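DUF3828 domain-containing protein (Bacteroides thetaiotaomicron, PDB 3KZT) is of unknown function but is probably a lipoprotein anchored in the bacterial cell envelope. Local coordinates at residues 29-34 and 134-139; 106-111 and 120-125. All blocks are in the same frame, centred on the assembly; numbering follows the deposited sequence. Where two conformers were deposited one is given.

The chain opens with the long helix 13-41, which carries residues 29-34, and then runs through two further helices before it enters a four-stranded antiparallel sheet whose strands are ordered as they come in sequence. Contact 2 closes the short loop of the hairpin formed by strands 104-111 and 119-130. Contact 1 closes a far longer one, bringing the last strand, 133-139, back to the first helix, and contact 2 is nested inside it. The two meet on one face of the sheet: Ile31 CG2 lies 3.4 Å from Val107 CG2, and Ile139 packs on Val125. Together they tie the N-terminal helix to the inner hairpin and the C-terminal edge strand.

Contact 1 of 2, residues 29-34 and 134-139; sequences GMIEDF and YLIDDI
A folded selenomethionine makes most of the helix's side of this contact: the side chain of Met30 bends back at chi2 and chi3 and lies over the backbone and side chains of the final strand. The fold is of the alpha+beta kind, helix 13-41 lying across one face of the antiparallel sheet, the segment axes passing 8.7 Å apart at 72°. Three helix residues reach the strand, through apolar side chains, with no hydrogen bond between the segments.

Met30 leaves the helix with CG anti to the backbone N (chi1 176°), which sets CG 3.5 Å from the carbonyl oxygen Tyr134 O. The two bends that follow bring the terminal methyl down beside the strand, where CE lies 3.7 Å from Tyr134 CB and 3.9 Å from Ile136 CG1. The selenium is held over the same two residues. Phe60 of helix 47-60 also packs against Met30.

Tyr134 starts toward the helix, but its ring leads away from residues 29-34, and the hydroxyl is hydrogen-bonded to Glu26, about one turn before Met30 on the same helix. Its CB therefore does the touching here, while its polar end bonds to the helix nearer its N terminus.

Leu135 points to the other face, so Ile136 is the next residue directed at the helix. Leu61 packs beside both Ile136 and Phe34. Beyond them the strand carries a classic beta bulge, Asp137 and Asp138 both facing Arg126, and it veers from the helix.

The far end of Ile136 is shared by two helix residues: CD1 lies 4.3 Å from Ile31 CG1 and meets the Phe34 ring obliquely, 3.7 Å from CD2.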
loop_
_atom_site.group_PDB
_atom_site.type_symbol
_atom_site.label_atom_id
_atom_site.label_comp_id
_atom_site.label_asym_id
_atom_site.label_seq_id
_atom_site.Cartn_x
_atom_site.Cartn_y
_atom_site.Cartn_z
ATOM N N GLY A 29 2.828 -11.283 8.482
ATOM C CA GLY A 29 2.940 -11.019 7.029
ATOM C C GLY A 29 1.594 -10.960 6.301
ATOM O O GLY A 29 1.371 -10.075 5.488
HETATM N N MSE A 30 0.714 -11.899 6.601
HETATM C CA MSE A 30 -0.661 -11.903 6.030
HETATM C C MSE A 30 -1.480 -10.681 6.487
HETATM O O MSE A 30 -2.149 -10.053 5.674
HETATM C CB MSE A 30 -1.406 -13.184 6.416
HETATM C CG MSE A 30 -2.888 -13.232 5.930
HETATM SE SE MSE A 30 -4.183 -12.340 7.093
HETATM C CE MSE A 30 -3.934 -13.487 8.668
ATOM N N ILE A 31 -1.435 -10.393 7.795
ATOM C CA ILE A 31 -2.141 -9.242 8.396
ATOM C C ILE A 31 -1.657 -7.923 7.757
ATOM O O ILE A 31 -2.470 -7.100 7.367
ATOM C CB ILE A 31 -1.986 -9.201 9.954
ATOM C CG1 ILE A 31 -2.683 -10.425 10.609
ATOM C CG2 ILE A 31 -2.650 -7.915 10.542
ATOM C CD1 ILE A 31 -2.285 -10.671 12.086
ATOM N N GLU A 32 -0.331 -7.766 7.646
ATOM C CA GLU A 32 0.285 -6.619 6.926
ATOM C C GLU A 32 -0.208 -6.476 5.485
ATOM O O GLU A 32 -0.508 -5.361 5.051
ATOM C CB GLU A 32 1.796 -6.760 6.892
ATOM C CG GLU A 32 2.463 -6.470 8.240
ATOM C CD GLU A 32 3.947 -6.801 8.265
ATOM O OE1 GLU A 32 4.452 -7.417 7.305
ATOM O OE2 GLU A 32 4.613 -6.431 9.261
ATOM N N ASP A 33 -0.274 -7.604 4.762
ATOM C CA ASP A 33 -0.768 -7.629 3.349
ATOM C C ASP A 33 -2.213 -7.219 3.251
ATOM O O ASP A 33 -2.582 -6.502 2.320
ATOM C CB ASP A 33 -0.650 -9.028 2.714
ATOM C CG ASP A 33 0.789 -9.490 2.520
ATOM O OD1 ASP A 33 1.739 -8.695 2.681
ATOM O OD2 ASP A 33 0.955 -10.677 2.218
ATOM N N PHE A 34 -3.042 -7.721 4.176
ATOM C CA PHE A 34 -4.452 -7.325 4.227
ATOM C C PHE A 34 -4.617 -5.810 4.406
ATOM O O PHE A 34 -5.322 -5.178 3.619
ATOM C CB PHE A 34 -5.227 -8.059 5.345
ATOM C CG PHE A 34 -6.573 -7.473 5.601
ATOM C CD1 PHE A 34 -7.517 -7.397 4.571
ATOM C CD2 PHE A 34 -6.909 -6.949 6.860
ATOM C CE1 PHE A 34 -8.768 -6.820 4.787
ATOM C CE2 PHE A 34 -8.171 -6.377 7.082
ATOM C CZ PHE A 34 -9.093 -6.311 6.046
ATOM N N TYR A 134 -3.531 -18.365 5.813
ATOM C CA TYR A 134 -3.854 -17.582 7.015
ATOM C C TYR A 134 -5.014 -16.618 6.712
ATOM O O TYR A 134 -5.038 -15.984 5.662
ATOM C CB TYR A 134 -2.641 -16.797 7.502
ATOM C CG TYR A 134 -1.526 -17.670 8.014
ATOM C CD1 TYR A 134 -1.550 -18.160 9.319
ATOM C CD2 TYR A 134 -0.437 -18.012 7.197
ATOM C CE1 TYR A 134 -0.523 -18.950 9.812
ATOM C CE2 TYR A 134 0.598 -18.814 7.683
ATOM C CZ TYR A 134 0.541 -19.276 8.999
ATOM O OH TYR A 134 1.528 -20.055 9.510
ATOM N N LEU A 135 -5.972 -16.544 7.636
ATOM C CA LEU A 135 -7.163 -15.689 7.512
ATOM C C LEU A 135 -7.453 -15.079 8.862
ATOM O O LEU A 135 -7.160 -15.693 9.878
ATOM C CB LEU A 135 -8.374 -16.516 7.068
ATOM C CG LEU A 135 -8.325 -17.173 5.687
ATOM C CD1 LEU A 135 -9.477 -18.133 5.513
ATOM C CD2 LEU A 135 -8.342 -16.115 4.605
ATOM N N ILE A 136 -8.012 -13.861 8.871
ATOM C CA ILE A 136 -8.405 -13.203 10.109
ATOM C C ILE A 136 -9.833 -13.696 10.392
ATOM O O ILE A 136 -10.701 -13.540 9.547
ATOM C CB ILE A 136 -8.357 -11.655 9.997
ATOM C CG1 ILE A 136 -6.918 -11.173 9.703
ATOM C CG2 ILE A 136 -8.820 -11.033 11.267
ATOM C CD1 ILE A 136 -6.792 -9.698 9.404
ATOM N N ASP A 137 -10.056 -14.317 11.554
ATOM C CA ASP A 137 -11.405 -14.849 11.932
ATOM C C ASP A 137 -12.138 -14.065 13.037
ATOM O O ASP A 137 -13.280 -14.391 13.344
ATOM C CB ASP A 137 -11.357 -16.358 12.248
ATOM C CG ASP A 137 -10.569 -16.696 13.510
ATOM O OD1 ASP A 137 -9.785 -15.864 14.017
ATOM O OD2 ASP A 137 -10.727 -17.831 13.986
ATOM N N ASP A 138 -11.478 -13.061 13.638
ATOM C CA ASP A 138 -12.131 -12.176 14.606
ATOM C C ASP A 138 -11.338 -10.864 14.801
ATOM O O ASP A 138 -10.117 -10.839 14.616
ATOM C CB ASP A 138 -12.296 -12.891 15.973
ATOM C CG ASP A 138 -13.318 -12.203 16.895
ATOM O OD1 ASP A 138 -14.181 -11.440 16.418
ATOM O OD2 ASP A 138 -13.251 -12.441 18.108
ATOM N N ILE A 139 -12.057 -9.780 15.137
ATOM C CA ILE A 139 -11.437 -8.479 15.547
ATOM C C ILE A 139 -12.221 -7.897 16.712
ATOM O O ILE A 139 -13.408 -8.181 16.826
ATOM C CB ILE A 139 -11.362 -7.408 14.375
ATOM C CG1 ILE A 139 -12.765 -6.876 13.945
ATOM C CG2 ILE A 139 -10.620 -7.964 13.186
ATOM C CD1 ILE A 139 -12.691 -5.751 12.910
#

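Contact 2 of 2, residues 106-111 and 120-125; sequences EVNYTS and AVSIPV
Strands 106-111 and 120-125 run antiparallel at 163° as the two arms of a beta hairpin in the middle of the sheet. Val107 with Ile123 and Tyr109 with Val121 are the hydrogen-bonded pairs; Val107 N to Ile123 O, at 2.8 Å, is almost straight (177°).

On the face turned to helix 13-41, Val121 sits over one face of the Tyr109 ring in a CH-pi contact, its CB 4.1 Å from the ring centroid. Ile123 CD1 comes to the ring's edge, and the hydroxyl is hydrogen-bonded to the carbonyl of Ile82. Val107 CG2 meets Val125 CG2 at 4.0 Å.

The other face carries the polar side chains of Glu106, Asn108 and Ser122. With CG opposite the backbone N (chi1 178°), Glu106 extends alongside Ser122, its OE1 3.2 Å from Ser122 OG. Asn108 ND2 donates to the anti lone pair of Glu106 OE2 at 2.9 Å; Asn108 OD1 has a weak, unsettled bond from Ser122 OG (3.3 Å). Putting an alanine at Glu106 would probably leave the Asn108 amide without its acceptor and Ser122 OG without its carboxylate neighbour. The chemistry implies a two-sided hairpin, apolar toward the helix and largely polar opposite.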
loop_
_atom_site.group_PDB
_atom_site.type_symbol
_atom_site.label_atom_id
_atom_site.label_comp_id
_atom_site.label_asym_id
_atom_site.label_seq_id
_atom_site.Cartn_x
_atom_site.Cartn_y
_atom_site.Cartn_z
ATOM N N GLU A 106 -1.977 -7.700 17.316
ATOM C CA GLU A 106 -2.405 -6.305 17.483
ATOM C C GLU A 106 -1.938 -5.521 16.260
ATOM O O GLU A 106 -0.756 -5.549 15.946
ATOM C CB GLU A 106 -1.781 -5.723 18.761
ATOM C CG GLU A 106 -2.107 -4.247 19.033
ATOM C CD GLU A 106 -1.523 -3.767 20.336
ATOM O OE1 GLU A 106 -2.181 -3.958 21.385
ATOM O OE2 GLU A 106 -0.428 -3.166 20.312
ATOM N N VAL A 107 -2.874 -4.836 15.584
ATOM C CA VAL A 107 -2.575 -3.979 14.425
ATOM C C VAL A 107 -2.523 -2.533 14.926
ATOM O O VAL A 107 -3.558 -1.984 15.327
ATOM C CB VAL A 107 -3.649 -4.107 13.327
ATOM C CG1 VAL A 107 -3.407 -3.072 12.208
ATOM C CG2 VAL A 107 -3.652 -5.527 12.756
ATOM N N ASN A 108 -1.324 -1.937 14.905
ATOM C CA ASN A 108 -1.087 -0.558 15.364
ATOM C C ASN A 108 -0.801 0.374 14.203
ATOM O O ASN A 108 -0.041 0.013 13.301
ATOM C CB ASN A 108 0.101 -0.522 16.318
ATOM C CG ASN A 108 -0.146 -1.318 17.573
ATOM O OD1 ASN A 108 -0.998 -0.968 18.373
ATOM N ND2 ASN A 108 0.605 -2.423 17.748
ATOM N N TYR A 109 -1.429 1.561 14.216
ATOM C CA TYR A 109 -1.140 2.637 13.245
ATOM C C TYR A 109 -1.638 3.981 13.816
ATOM O O TYR A 109 -2.576 4.013 14.602
ATOM C CB TYR A 109 -1.753 2.357 11.844
ATOM C CG TYR A 109 -3.201 2.802 11.648
ATOM C CD1 TYR A 109 -4.258 1.972 11.985
ATOM C CD2 TYR A 109 -3.505 4.072 11.091
ATOM C CE1 TYR A 109 -5.592 2.385 11.802
ATOM C CE2 TYR A 109 -4.811 4.487 10.915
ATOM C CZ TYR A 109 -5.850 3.641 11.260
ATOM O OH TYR A 109 -7.136 4.060 11.074
ATOM N N THR A 110 -0.998 5.069 13.403
ATOM C CA THR A 110 -1.353 6.412 13.835
ATOM C C THR A 110 -2.253 7.056 12.764
ATOM O O THR A 110 -1.828 7.217 11.608
ATOM C CB THR A 110 -0.100 7.254 14.039
ATOM O OG1 THR A 110 0.759 6.582 14.963
ATOM C CG2 THR A 110 -0.449 8.628 14.586
ATOM N N SER A 111 -3.489 7.377 13.142
ATOM C CA SER A 111 -4.434 8.082 12.262
ATOM C C SER A 111 -4.154 9.586 12.343
ATOM O O SER A 111 -3.998 10.114 13.452
ATOM C CB SER A 111 -5.863 7.836 12.713
ATOM O OG SER A 111 -6.754 8.534 11.881
ATOM N N ALA A 120 -3.704 7.419 18.102
ATOM C CA ALA A 120 -3.091 6.081 18.107
ATOM C C ALA A 120 -4.223 5.044 18.016
ATOM O O ALA A 120 -5.117 5.046 18.858
ATOM C CB ALA A 120 -2.299 5.877 19.367
ATOM N N VAL A 121 -4.196 4.200 16.981
ATOM C CA VAL A 121 -5.217 3.143 16.773
ATOM C C VAL A 121 -4.554 1.787 17.052
ATOM O O VAL A 121 -3.399 1.579 16.656
ATOM C CB VAL A 121 -5.791 3.191 15.349
ATOM C CG1 VAL A 121 -6.866 2.123 15.166
ATOM C CG2 VAL A 121 -6.388 4.581 15.072
ATOM N N SER A 122 -5.293 0.899 17.753
ATOM C CA SER A 122 -4.808 -0.424 18.150
ATOM C C SER A 122 -5.964 -1.449 18.092
ATOM O O SER A 122 -6.781 -1.519 19.016
ATOM C CB SER A 122 -4.214 -0.348 19.556
ATOM O OG SER A 122 -3.775 -1.608 19.997
ATOM N N ILE A 123 -6.020 -2.230 16.991
ATOM C CA ILE A 123 -7.056 -3.252 16.768
ATOM C C ILE A 123 -6.506 -4.670 17.083
ATOM O O ILE A 123 -5.578 -5.136 16.386
ATOM C CB ILE A 123 -7.573 -3.258 15.262
ATOM C CG1 ILE A 123 -8.019 -1.856 14.801
ATOM C CG2 ILE A 123 -8.727 -4.262 15.090
ATOM C CD1 ILE A 123 -6.945 -1.082 14.037
ATOM N N PRO A 124 -7.052 -5.354 18.134
ATOM C CA PRO A 124 -6.686 -6.762 18.283
ATOM C C PRO A 124 -7.388 -7.572 17.174
ATOM O O PRO A 124 -8.599 -7.362 16.945
ATOM C CB PRO A 124 -7.249 -7.141 19.666
ATOM C CG PRO A 124 -7.671 -5.840 20.307
ATOM C CD PRO A 124 -7.968 -4.922 19.208
ATOM N N VAL A 125 -6.627 -8.431 16.473
ATOM C CA VAL A 125 -7.169 -9.308 15.417
ATOM C C VAL A 125 -6.703 -10.755 15.667
ATOM O O VAL A 125 -5.555 -10.977 16.093
ATOM C CB VAL A 125 -6.787 -8.821 13.981
ATOM C CG1 VAL A 125 -7.156 -7.346 13.802
ATOM C CG2 VAL A 125 -5.303 -9.054 13.660
#